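Local coordinates for protein cryptochrome DASH, chloroplastic/mitochondrial (Arabidopsis thaliana, PDB 2J4D) that has a photolyase activity specific for cyclobutane pyrimidine dimers in single-stranded DNA, binds DNA without sequence preference, and carries FAD and a folate antenna, at residues 254-259 with 295-300; 20-25 with 51-56; 261-266 with 300-305; 290-295 with 324-329. All blocks are in the same frame, centred on the assembly; numbering follows the deposited sequence.

Contact 1: residues 254-259 with 295-300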
# COMPACT_ATOMS: atom_id res chain seq x y z
N ALA A 254 14.12 0.84 4.73
CA ALA A 254 13.73 -0.53 4.97
C ALA A 254 13.12 -1.13 3.70
O ALA A 254 13.32 -2.31 3.40
CB ALA A 254 12.73 -0.61 6.13
N GLY A 255 12.39 -0.31 2.96
CA GLY A 255 11.78 -0.80 1.74
C GLY A 255 12.78 -1.26 0.70
O GLY A 255 12.65 -2.35 0.14
N VAL A 256 13.78 -0.43 0.39
CA VAL A 256 14.76 -0.86 -0.60
C VAL A 256 15.56 -2.01 -0.01
O VAL A 256 16.11 -2.84 -0.74
CB VAL A 256 15.69 0.30 -1.05
CG1 VAL A 256 14.83 1.45 -1.60
CG2 VAL A 256 16.55 0.76 0.09
N GLY A 257 15.61 -2.08 1.32
CA GLY A 257 16.31 -3.17 1.97
C GLY A 257 15.60 -4.48 1.70
O GLY A 257 16.24 -5.52 1.51
N ARG A 258 14.26 -4.45 1.66
CA ARG A 258 13.48 -5.66 1.39
C ARG A 258 13.61 -6.08 -0.07
O ARG A 258 13.62 -7.28 -0.37
CB ARG A 258 12.01 -5.44 1.77
CG ARG A 258 11.07 -6.62 1.43
CD ARG A 258 11.53 -7.95 2.05
NE ARG A 258 10.68 -9.05 1.59
CZ ARG A 258 10.80 -10.32 1.95
NH1 ARG A 258 11.75 -10.69 2.80
NH2 ARG A 258 9.96 -11.22 1.46
N VAL A 259 13.69 -5.11 -0.98
CA VAL A 259 13.85 -5.44 -2.39
C VAL A 259 15.21 -6.15 -2.52
O VAL A 259 15.33 -7.19 -3.17
CB VAL A 259 13.84 -4.17 -3.29
CG1 VAL A 259 14.24 -4.53 -4.71
CG2 VAL A 259 12.43 -3.58 -3.33
N GLY A 295 4.30 4.56 -0.80
CA GLY A 295 5.18 5.18 -1.77
C GLY A 295 6.64 5.24 -1.30
O GLY A 295 7.39 6.10 -1.77
N CYS A 296 7.02 4.35 -0.38
CA CYS A 296 8.40 4.26 0.12
C CYS A 296 9.30 3.72 -0.98
O CYS A 296 10.50 3.97 -1.00
CB CYS A 296 8.49 3.36 1.35
SG CYS A 296 7.68 4.03 2.80
N ILE A 297 8.71 2.93 -1.87
CA ILE A 297 9.42 2.39 -3.04
C ILE A 297 8.44 2.51 -4.20
O ILE A 297 7.23 2.64 -4.00
CB ILE A 297 9.85 0.90 -2.89
CG1 ILE A 297 8.63 0.02 -2.62
CG2 ILE A 297 10.94 0.77 -1.81
CD1 ILE A 297 8.95 -1.47 -2.55
N SER A 298 8.97 2.48 -5.42
CA SER A 298 8.11 2.63 -6.59
C SER A 298 8.31 1.48 -7.56
O SER A 298 9.37 0.86 -7.61
CB SER A 298 8.42 3.94 -7.29
OG SER A 298 9.69 3.88 -7.90
N PRO A 299 7.28 1.18 -8.37
CA PRO A 299 7.34 0.10 -9.35
C PRO A 299 8.38 0.30 -10.45
O PRO A 299 8.89 -0.68 -10.98
CB PRO A 299 5.90 0.01 -9.87
CG PRO A 299 5.36 1.37 -9.64
CD PRO A 299 5.93 1.77 -8.31
N ARG A 300 8.69 1.54 -10.80
CA ARG A 300 9.70 1.75 -11.83
C ARG A 300 11.04 1.29 -11.29
O ARG A 300 11.84 0.71 -12.02
CB ARG A 300 9.75 3.21 -12.29
CG ARG A 300 8.50 3.60 -13.07
CD ARG A 300 8.62 4.96 -13.71
NE ARG A 300 8.92 6.01 -12.73
CZ ARG A 300 8.52 7.27 -12.85
NH1 ARG A 300 7.80 7.64 -13.91
NH2 ARG A 300 8.82 8.16 -11.92
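The side chain of I297 meets one turn of helix 252-265 through its two methyl ends, and G255, V256 and V259 receive it. The contacts are van der Waals and of two kinds. In the first, a methyl rests on backbone: CG2 of I297 lies 3.7 Å from C of G255 and 3.8 Å from N of V256, on the peptide joining them. This close fit is consistent with a glycine here, since a beta carbon built on G255 would point at I297 and stand only 3.0 Å from its CG2. The nearest alpha carbons, CA of G255 and CA of I297, are accordingly just 6.2 Å apart.

The segment 295-300 is a connection in the helical, FAD-holding part of the photolyase fold. G295, at positive phi, closes helix 289-293 in a Schellman motif, and S298 occupies the N-cap position of helix 299-312. W291 and L292 also pack on I297, whose side chain lies about 7 Å, nearest atoms, from the bound FAD.

The second kind is methyl against methyl. V256 and I297 lie alongside each other, pointing opposite ways, with CG1 of V256 4.0 Å from CG2 of I297. The I297 torsion explains the division of its methyls: with chi1 at 58°, CG1 stands between the backbone N and the carbonyl carbon and carries CD1 to V259, where CG2 of V259 is 4.1 Å from CD1 of I297.

Contact 2: residues 20-25 with 51-56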
# COMPACT_ATOMS: atom_id res chain seq x y z
N ILE A 20 22.41 3.20 1.09
CA ILE A 20 23.45 4.04 0.52
C ILE A 20 23.87 3.52 -0.85
O ILE A 20 24.02 4.31 -1.79
CB ILE A 20 24.69 4.09 1.45
CG1 ILE A 20 24.35 4.89 2.71
CG2 ILE A 20 25.86 4.74 0.72
CD1 ILE A 20 25.41 4.81 3.79
N LYS A 21 24.05 2.21 -0.99
CA LYS A 21 24.45 1.66 -2.28
C LYS A 21 23.35 1.85 -3.32
O LYS A 21 23.63 2.17 -4.48
CB LYS A 21 24.80 0.18 -2.17
CG LYS A 21 26.01 -0.10 -1.30
CD LYS A 21 26.66 -1.44 -1.61
CE LYS A 21 27.35 -1.45 -2.98
NZ LYS A 21 26.45 -1.88 -4.09
N THR A 22 22.10 1.65 -2.92
CA THR A 22 20.99 1.80 -3.84
C THR A 22 20.82 3.26 -4.29
O THR A 22 20.65 3.53 -5.49
CB THR A 22 19.68 1.27 -3.21
OG1 THR A 22 19.85 -0.12 -2.91
CG2 THR A 22 18.51 1.42 -4.18
N PHE A 23 20.86 4.20 -3.35
CA PHE A 23 20.73 5.62 -3.70
C PHE A 23 21.85 5.97 -4.67
O PHE A 23 21.66 6.71 -5.63
CB PHE A 23 20.84 6.49 -2.43
CG PHE A 23 19.66 6.36 -1.49
CD1 PHE A 23 19.78 6.72 -0.15
CD2 PHE A 23 18.42 5.90 -1.95
CE1 PHE A 23 18.69 6.64 0.72
CE2 PHE A 23 17.33 5.81 -1.09
CZ PHE A 23 17.46 6.18 0.25
N GLU A 24 23.01 5.41 -4.39
CA GLU A 24 24.20 5.62 -5.21
C GLU A 24 23.96 5.11 -6.62
O GLU A 24 24.23 5.80 -7.60
CB GLU A 24 25.36 4.86 -4.56
CG GLU A 24 26.72 5.48 -4.74
CD GLU A 24 27.73 4.91 -3.76
OE1 GLU A 24 28.04 3.70 -3.85
OE2 GLU A 24 28.19 5.67 -2.88
N ARG A 25 23.44 3.89 -6.73
CA ARG A 25 23.19 3.29 -8.04
C ARG A 25 22.27 4.11 -8.94
O ARG A 25 22.45 4.14 -10.15
CB ARG A 25 22.62 1.88 -7.88
CG ARG A 25 22.34 1.19 -9.23
CD ARG A 25 21.74 -0.20 -9.08
NE ARG A 25 22.65 -1.10 -8.39
CZ ARG A 25 22.49 -1.51 -7.13
NH1 ARG A 25 21.45 -1.09 -6.43
NH2 ARG A 25 23.39 -2.32 -6.58
N ARG A 51 9.28 8.94 -0.20
CA ARG A 51 10.59 8.48 -0.65
C ARG A 51 11.28 9.59 -1.41
O ARG A 51 10.65 10.58 -1.80
CB ARG A 51 10.44 7.29 -1.62
CG ARG A 51 9.74 7.67 -2.93
CD ARG A 51 9.68 6.54 -3.95
NE ARG A 51 9.15 7.03 -5.23
CZ ARG A 51 7.86 7.23 -5.48
NH1 ARG A 51 6.94 6.98 -4.55
NH2 ARG A 51 7.48 7.73 -6.66
N VAL A 52 12.58 9.41 -1.62
CA VAL A 52 13.41 10.34 -2.36
C VAL A 52 13.64 9.73 -3.75
O VAL A 52 13.52 10.41 -4.76
CB VAL A 52 14.76 10.57 -1.66
CG1 VAL A 52 15.69 11.38 -2.56
CG2 VAL A 52 14.54 11.29 -0.35
N LEU A 53 13.94 8.44 -3.79
CA LEU A 53 14.19 7.76 -5.06
C LEU A 53 13.01 7.79 -6.03
O LEU A 53 11.85 7.69 -5.62
CB LEU A 53 14.55 6.29 -4.85
CG LEU A 53 15.98 5.85 -4.53
CD1 LEU A 53 16.03 4.33 -4.51
CD2 LEU A 53 16.95 6.39 -5.57
N ASP A 54 13.33 7.92 -7.32
CA ASP A 54 12.32 7.90 -8.37
C ASP A 54 11.06 8.67 -8.00
O ASP A 54 9.94 8.17 -8.15
CB ASP A 54 11.98 6.43 -8.68
CG ASP A 54 11.00 6.29 -9.83
OD1 ASP A 54 11.10 7.06 -10.80
OD2 ASP A 54 10.14 5.38 -9.76
N ASN A 55 11.25 9.90 -7.53
CA ASN A 55 10.14 10.76 -7.13
C ASN A 55 10.06 11.94 -8.10
O ASN A 55 10.84 12.89 -7.98
CB ASN A 55 10.37 11.29 -5.71
CG ASN A 55 9.17 12.05 -5.17
OD1 ASN A 55 8.47 12.73 -5.92
ND2 ASN A 55 8.93 11.95 -3.88
N ASP A 56 9.13 11.88 -9.05
CA ASP A 56 8.95 12.94 -10.04
C ASP A 56 8.50 14.27 -9.46
O ASP A 56 8.85 15.33 -9.99
CB ASP A 56 7.94 12.52 -11.12
CG ASP A 56 8.52 11.54 -12.10
OD1 ASP A 56 9.73 11.64 -12.39
OD2 ASP A 56 7.77 10.68 -12.60
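Behind L53, the leucine that meets T22 and F23, the carbonyl O of D54 is gripped by the guanidinium of R51. NH2 of R51 gives the sounder bond, 2.9 Å to O of D54 at an N-H...O angle of 158°, with the oxygen in the guanidinium plane; NE of R51 adds a weak one. NE also bonds weakly to O of L53, at 2.8 Å but with an angle of only 123°. This loop joins strand 41-46 to helix 56-63 in the alpha/beta domain of the photolyase family, a strand-to-helix connection of the parallel sheet.

The loop is tied at its other end by N55. Its ND2 reaches O of R51 at 3.0 Å, nearly straight at 166° and in the amide plane, while OD1 caps the helix at N of L58. E252 accepts from the backbone N atoms of V52 and L53, and D54 pairs with R300.

What this frame presents to helix 12-26 is apolar. L53 directs CG anti to its carbonyl carbon, and the branch point comes to the edge of the F23 ring, near its plane, with CG of L53 3.6 Å from CD2 of F23. T22 keeps its hydroxyl for O of V18 in its own helix and turns its methyl to the loop. CD1 of L53 touches both, 3.8 Å from CG2 of T22 and 3.8 Å from CD2 of F23.

Contact 3: residues 261-266 with 300-305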
# COMPACT_ATOMS: atom_id res chain seq x y z
N GLU A 261 16.86 -7.70 -0.11
CA GLU A 261 16.76 -8.97 0.61
C GLU A 261 16.08 -10.10 -0.16
O GLU A 261 16.60 -11.22 -0.25
CB GLU A 261 16.03 -8.74 1.93
CG GLU A 261 15.89 -9.99 2.78
CD GLU A 261 15.19 -9.70 4.09
OE1 GLU A 261 13.95 -9.57 4.10
OE2 GLU A 261 15.90 -9.57 5.12
N TYR A 262 14.92 -9.80 -0.73
CA TYR A 262 14.14 -10.80 -1.46
C TYR A 262 14.77 -11.16 -2.80
O TYR A 262 14.89 -12.34 -3.14
CB TYR A 262 12.72 -10.29 -1.69
CG TYR A 262 11.79 -11.34 -2.24
CD1 TYR A 262 11.39 -12.42 -1.45
CD2 TYR A 262 11.36 -11.30 -3.56
CE1 TYR A 262 10.58 -13.43 -1.97
CE2 TYR A 262 10.55 -12.31 -4.09
CZ TYR A 262 10.17 -13.37 -3.29
OH TYR A 262 9.40 -14.39 -3.81
N PHE A 263 15.17 -10.15 -3.56
CA PHE A 263 15.78 -10.37 -4.87
C PHE A 263 17.20 -10.92 -4.83
O PHE A 263 17.49 -11.98 -5.39
CB PHE A 263 15.84 -9.06 -5.67
CG PHE A 263 14.54 -8.63 -6.28
CD1 PHE A 263 13.34 -9.24 -5.90
CD2 PHE A 263 14.51 -7.60 -7.20
CE1 PHE A 263 12.12 -8.82 -6.45
CE2 PHE A 263 13.30 -7.17 -7.76
CZ PHE A 263 12.11 -7.78 -7.38
N TRP A 264 18.07 -10.19 -4.16
CA TRP A 264 19.48 -10.51 -4.15
C TRP A 264 20.06 -11.37 -3.04
O TRP A 264 20.61 -12.43 -3.31
CB TRP A 264 20.27 -9.21 -4.27
CG TRP A 264 19.81 -8.37 -5.45
CD1 TRP A 264 18.93 -7.32 -5.44
CD2 TRP A 264 20.18 -8.56 -6.82
NE1 TRP A 264 18.72 -6.85 -6.72
CE2 TRP A 264 19.48 -7.59 -7.59
CE3 TRP A 264 21.04 -9.46 -7.49
CZ2 TRP A 264 19.61 -7.49 -8.98
CZ3 TRP A 264 21.17 -9.36 -8.88
CH2 TRP A 264 20.46 -8.38 -9.61
N LYS A 265 19.96 -10.91 -1.80
CA LYS A 265 20.52 -11.68 -0.69
C LYS A 265 19.96 -13.09 -0.61
O LYS A 265 20.71 -14.07 -0.53
CB LYS A 265 20.28 -10.95 0.64
CG LYS A 265 20.94 -11.65 1.82
CD LYS A 265 20.73 -10.89 3.12
CE LYS A 265 21.23 -11.71 4.30
NZ LYS A 265 20.99 -11.01 5.59
N LYS A 266 18.64 -13.21 -0.64
CA LYS A 266 18.00 -14.52 -0.57
C LYS A 266 17.77 -15.17 -1.93
O LYS A 266 17.46 -16.35 -2.00
CB LYS A 266 16.68 -14.42 0.20
CG LYS A 266 16.87 -14.12 1.67
CD LYS A 266 15.55 -14.01 2.40
CE LYS A 266 15.76 -14.10 3.89
NZ LYS A 266 16.38 -15.42 4.22
N ARG A 300 8.69 1.54 -10.80
CA ARG A 300 9.70 1.75 -11.83
C ARG A 300 11.04 1.29 -11.29
O ARG A 300 11.84 0.71 -12.02
CB ARG A 300 9.75 3.21 -12.29
CG ARG A 300 8.50 3.60 -13.07
CD ARG A 300 8.62 4.96 -13.71
NE ARG A 300 8.92 6.01 -12.73
CZ ARG A 300 8.52 7.27 -12.85
NH1 ARG A 300 7.80 7.64 -13.91
NH2 ARG A 300 8.82 8.16 -11.92
N PHE A 301 11.27 1.55 -10.01
CA PHE A 301 12.51 1.11 -9.36
C PHE A 301 12.53 -0.42 -9.32
O PHE A 301 13.53 -1.05 -9.70
CB PHE A 301 12.56 1.67 -7.93
CG PHE A 301 13.52 0.95 -7.03
CD1 PHE A 301 14.89 0.99 -7.27
CD2 PHE A 301 13.05 0.23 -5.94
CE1 PHE A 301 15.78 0.31 -6.44
CE2 PHE A 301 13.94 -0.46 -5.10
CZ PHE A 301 15.30 -0.41 -5.35
N ILE A 302 11.44 -1.02 -8.87
CA ILE A 302 11.36 -2.48 -8.79
C ILE A 302 11.62 -3.11 -10.16
O ILE A 302 12.35 -4.11 -10.26
CB ILE A 302 9.98 -2.95 -8.26
CG1 ILE A 302 9.81 -2.50 -6.80
CG2 ILE A 302 9.88 -4.49 -8.33
CD1 ILE A 302 8.38 -2.61 -6.28
N TYR A 303 11.04 -2.53 -11.20
CA TYR A 303 11.22 -3.05 -12.56
C TYR A 303 12.70 -3.04 -12.97
O TYR A 303 13.20 -4.00 -13.55
CB TYR A 303 10.41 -2.22 -13.56
CG TYR A 303 10.62 -2.63 -15.00
CD1 TYR A 303 10.27 -3.91 -15.44
CD2 TYR A 303 11.19 -1.75 -15.92
CE1 TYR A 303 10.48 -4.30 -16.77
CE2 TYR A 303 11.40 -2.13 -17.25
CZ TYR A 303 11.04 -3.40 -17.66
OH TYR A 303 11.27 -3.79 -18.96
N GLU A 304 13.40 -1.95 -12.67
CA GLU A 304 14.80 -1.88 -13.03
C GLU A 304 15.62 -2.91 -12.26
O GLU A 304 16.60 -3.43 -12.78
CB GLU A 304 15.34 -0.47 -12.80
CG GLU A 304 14.86 0.50 -13.86
CD GLU A 304 15.65 1.80 -13.90
OE1 GLU A 304 15.09 2.85 -13.58
OE2 GLU A 304 16.85 1.75 -14.26
N GLU A 305 15.22 -3.20 -11.02
CA GLU A 305 15.93 -4.19 -10.22
C GLU A 305 15.67 -5.57 -10.82
O GLU A 305 16.57 -6.42 -10.86
CB GLU A 305 15.45 -4.14 -8.77
CG GLU A 305 15.97 -2.94 -8.00
CD GLU A 305 17.48 -2.99 -7.80
OE1 GLU A 305 17.98 -3.97 -7.22
OE2 GLU A 305 18.17 -2.04 -8.23
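F263, W264 and E305 all carry CG anti to their own carbonyl carbon, which sends the two aromatic rings and the carboxylate into the space between their helices. E305 then bends at chi2 (-66°), turning OE1 toward the indole. NE1 of W264 donates to OE1 of E305 at 3.0 Å with an N-H...O angle of 145°; the oxygen lies at the ring edge, somewhat tilted from its plane, and is approached nearly end-on. The indole and carboxylate planes are steeply inclined to each other. OE2 of the same carboxylate is held by OH of Y26 and NH1 of R308, so both oxygens have donors. With a leucine in place of W264, OE1 of E305 would probably be left without its indole donor and a gap would open toward R308 and E312.

F263 works apolar beside this bond. Its ring edge meets the base of E305, with CE2 of F263 3.9 Å from CB of E305, and CZ of F263 lies 4.1 Å from CG2 of I302.

Large side chains suit the geometry, because the axes of 261-265 and 300-305 run 11.9 Å apart at 22°, nearly parallel. The first segment widens into a pi-type turn, with N of K266 bonded to O of E261 at 2.9 Å. Helix 12-26 meets helix 299-312 through T22 and Y26 on the F301 ring, while F288, which probably contributes to FAD binding, packs against F263.

Contact 4: residues 290-295 with 324-329. With FAD (flavin-adenine dinucleotide), chain C.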
# COMPACT_ATOMS: atom_id res chain seq x y z
N PRO A 290 3.37 -3.04 1.68
CA PRO A 290 3.25 -1.88 2.56
C PRO A 290 4.09 -0.69 2.09
O PRO A 290 3.66 0.46 2.20
CB PRO A 290 3.71 -2.42 3.92
CG PRO A 290 3.43 -3.91 3.83
CD PRO A 290 3.88 -4.21 2.41
N TRP A 291 5.30 -0.96 1.59
CA TRP A 291 6.16 0.12 1.12
C TRP A 291 5.62 0.74 -0.17
O TRP A 291 5.79 1.94 -0.42
CB TRP A 291 7.59 -0.39 0.92
CG TRP A 291 8.23 -0.71 2.23
CD1 TRP A 291 8.73 0.17 3.15
CD2 TRP A 291 8.43 -2.01 2.78
NE1 TRP A 291 9.24 -0.51 4.24
CE2 TRP A 291 9.06 -1.85 4.03
CE3 TRP A 291 8.13 -3.31 2.33
CZ2 TRP A 291 9.40 -2.94 4.85
CZ3 TRP A 291 8.48 -4.39 3.14
CH2 TRP A 291 9.10 -4.19 4.38
N LEU A 292 4.97 -0.08 -0.99
CA LEU A 292 4.38 0.45 -2.22
C LEU A 292 3.19 1.34 -1.87
O LEU A 292 3.01 2.40 -2.46
CB LEU A 292 3.94 -0.69 -3.14
CG LEU A 292 5.08 -1.35 -3.93
CD1 LEU A 292 4.63 -2.66 -4.53
CD2 LEU A 292 5.56 -0.37 -5.01
N ALA A 293 2.39 0.91 -0.91
CA ALA A 293 1.20 1.67 -0.50
C ALA A 293 1.56 3.07 -0.00
O ALA A 293 0.89 4.05 -0.32
CB ALA A 293 0.42 0.91 0.57
N PHE A 294 2.63 3.16 0.77
CA PHE A 294 3.06 4.45 1.28
C PHE A 294 3.98 5.20 0.32
O PHE A 294 4.39 6.33 0.59
CB PHE A 294 3.76 4.26 2.63
CG PHE A 294 2.81 4.22 3.79
CD1 PHE A 294 2.35 5.40 4.37
CD2 PHE A 294 2.33 3.00 4.27
CE1 PHE A 294 1.44 5.37 5.41
CE2 PHE A 294 1.42 2.96 5.31
CZ PHE A 294 0.97 4.14 5.89
N GLY A 295 4.30 4.56 -0.80
CA GLY A 295 5.18 5.18 -1.77
C GLY A 295 6.64 5.24 -1.30
O GLY A 295 7.39 6.10 -1.77
N PHE A 324 3.83 -9.12 -13.50
CA PHE A 324 2.43 -9.44 -13.77
C PHE A 324 1.59 -8.93 -12.58
O PHE A 324 0.54 -8.30 -12.76
CB PHE A 324 2.30 -10.97 -13.88
CG PHE A 324 0.90 -11.46 -14.12
CD1 PHE A 324 0.40 -11.60 -15.42
CD2 PHE A 324 0.08 -11.82 -13.06
CE1 PHE A 324 -0.89 -12.08 -15.64
CE2 PHE A 324 -1.22 -12.30 -13.27
CZ PHE A 324 -1.70 -12.43 -14.56
N GLU A 325 2.06 -9.18 -11.36
CA GLU A 325 1.31 -8.74 -10.19
C GLU A 325 1.31 -7.21 -10.03
O GLU A 325 0.31 -6.63 -9.58
CB GLU A 325 1.86 -9.41 -8.93
CG GLU A 325 1.72 -10.94 -8.91
CD GLU A 325 0.28 -11.44 -9.08
OE1 GLU A 325 -0.67 -10.71 -8.71
OE2 GLU A 325 0.09 -12.58 -9.56
N LEU A 326 2.42 -6.56 -10.39
CA LEU A 326 2.48 -5.10 -10.29
C LEU A 326 1.52 -4.49 -11.29
O LEU A 326 1.03 -3.37 -11.08
CB LEU A 326 3.90 -4.60 -10.54
CG LEU A 326 4.87 -4.78 -9.37
CD1 LEU A 326 6.29 -4.38 -9.79
CD2 LEU A 326 4.38 -3.93 -8.19
N ILE A 327 1.26 -5.20 -12.39
CA ILE A 327 0.32 -4.71 -13.40
C ILE A 327 -1.10 -4.77 -12.83
O ILE A 327 -1.96 -3.97 -13.21
CB ILE A 327 0.43 -5.53 -14.71
CG1 ILE A 327 1.81 -5.29 -15.34
CG2 ILE A 327 -0.65 -5.11 -15.71
CD1 ILE A 327 2.08 -6.08 -16.60
N TRP A 328 -1.34 -5.70 -11.92
CA TRP A 328 -2.65 -5.79 -11.27
C TRP A 328 -2.82 -4.54 -10.42
O TRP A 328 -3.91 -3.98 -10.33
CB TRP A 328 -2.74 -7.03 -10.37
CG TRP A 328 -3.42 -8.21 -11.03
CD1 TRP A 328 -2.83 -9.36 -11.50
CD2 TRP A 328 -4.82 -8.34 -11.30
NE1 TRP A 328 -3.79 -10.20 -12.04
CE2 TRP A 328 -5.02 -9.60 -11.93
CE3 TRP A 328 -5.94 -7.52 -11.07
CZ2 TRP A 328 -6.28 -10.05 -12.33
CZ3 TRP A 328 -7.19 -7.98 -11.47
CH2 TRP A 328 -7.35 -9.23 -12.09
N ARG A 329 -1.74 -4.10 -9.78
CA ARG A 329 -1.79 -2.88 -8.96
C ARG A 329 -2.11 -1.68 -9.87
O ARG A 329 -2.95 -0.85 -9.54
CB ARG A 329 -0.46 -2.68 -8.24
CG ARG A 329 -0.34 -1.35 -7.50
CD ARG A 329 0.90 -1.32 -6.61
NE ARG A 329 1.07 -0.01 -6.01
CZ ARG A 329 1.60 1.04 -6.63
NH1 ARG A 329 2.02 0.93 -7.89
NH2 ARG A 329 1.67 2.21 -6.01
PA FAD C . 3.20 -10.23 -4.17
O1A FAD C . 4.64 -10.26 -3.84
O2A FAD C . 2.52 -11.48 -4.60
O5B FAD C . 2.92 -9.14 -5.32
C5B FAD C . 3.87 -8.07 -5.57
C4B FAD C . 3.10 -6.75 -5.62
O4B FAD C . 2.12 -6.84 -6.65
C3B FAD C . 2.33 -6.40 -4.35
O3B FAD C . 3.16 -5.84 -3.34
C2B FAD C . 1.28 -5.48 -4.90
O2B FAD C . 1.66 -4.12 -4.97
C1B FAD C . 0.95 -6.10 -6.26
N9A FAD C . -0.21 -7.03 -6.26
C8A FAD C . -0.19 -8.41 -6.18
N7A FAD C . -1.40 -8.94 -6.22
C5A FAD C . -2.25 -7.86 -6.34
C6A FAD C . -3.66 -7.77 -6.43
N6A FAD C . -4.48 -8.81 -6.43
N1A FAD C . -4.21 -6.50 -6.54
C2A FAD C . -3.40 -5.40 -6.55
N3A FAD C . -2.04 -5.41 -6.47
C4A FAD C . -1.52 -6.66 -6.35
N1 FAD C . -3.08 -4.95 -2.02
C2 FAD C . -2.67 -3.70 -1.61
O2 FAD C . -1.61 -3.23 -1.99
N3 FAD C . -3.50 -2.97 -0.75
C4 FAD C . -4.72 -3.44 -0.27
O4 FAD C . -5.42 -2.74 0.50
C4X FAD C . -5.14 -4.73 -0.69
N5 FAD C . -6.36 -5.28 -0.25
C5X FAD C . -6.81 -6.50 -0.76
C6 FAD C . -8.08 -6.98 -0.41
C7 FAD C . -8.57 -8.22 -0.91
C7M FAD C . -9.95 -8.68 -0.50
C8 FAD C . -7.73 -8.99 -1.79
C8M FAD C . -8.17 -10.32 -2.37
C9 FAD C . -6.45 -8.50 -2.14
C9A FAD C . -5.97 -7.26 -1.64
N10 FAD C . -4.68 -6.75 -1.98
C10 FAD C . -4.29 -5.46 -1.56
C1' FAD C . -3.89 -7.38 -3.09
C2' FAD C . -2.86 -8.46 -2.68
O2' FAD C . -3.49 -9.43 -1.86
C3' FAD C . -1.70 -7.82 -1.93
O3' FAD C . -1.09 -6.78 -2.73
C4' FAD C . -0.56 -8.79 -1.57
O4' FAD C . -1.04 -9.81 -0.70
C5' FAD C . 0.56 -8.00 -0.89
O5' FAD C . 1.64 -8.88 -0.56
P FAD C . 2.93 -9.11 -1.44
O1P FAD C . 3.57 -7.79 -1.54
O2P FAD C . 3.76 -10.16 -0.80
O3P FAD C . 2.47 -9.74 -2.82
O HOH W 1 0.74 3.44 -3.96
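L292, R329 and L326 account for nearly all the surface buried here, and FAD lies beside them. CD1 of L292 meets CD2 of L326 at 3.9 Å and also lies 3.3 Å from O2B of the FAD ribose. R329 passes alongside L292: CG stands anti to the backbone N (chi1 172°) and the chain runs extended to NE, which lies 4.1 Å from CB of L292. On the way, CD of R329 touches O2B of FAD at 3.3 Å.

The guanidinium does not bond L292 directly. One water, at its edge and in its plane, accepts from NH2 of R329 at 2.6 Å and donates to O of L292 at 2.9 Å, while NH1 of R329 goes to O of S175.

One turn before R329, E325 flanks the adenine, its OE1 3.1 Å from N7A of FAD. With an alanine here the carboxylate beside N7A is gone, and R276 would probably be left without its long, weak ionic partner.

These residues belong to the FAD pocket of the photolyase family. A leucine methyl and an arginine methylene border the adenosine ribose at O2B, and the arginine's charge is directed past the sugar to a water and to the carbonyl of S175.

How the contacts relate
All four contacts are buried, though the centre of contact 4 is about 6 Å from the centre of the chain and that of contact 2 about 19 Å. Contacts 1 and 3 use the same pair, helices 252-265 and 299-312: contact 1, in the loop leading into the second helix, is van der Waals throughout, whereas contact 3, farther along, adds an indole-carboxylate bond. Contact 4 mixes leucine packing with a water bridge beside the cofactor, and I302 of contact 3 packs on its L292 and L326. Contact 2 alone brings in the alpha/beta domain; its D54 pairs with R300, shared by contacts 1 and 3, and its R51 bonds O of G295, shared by contacts 1 and 4.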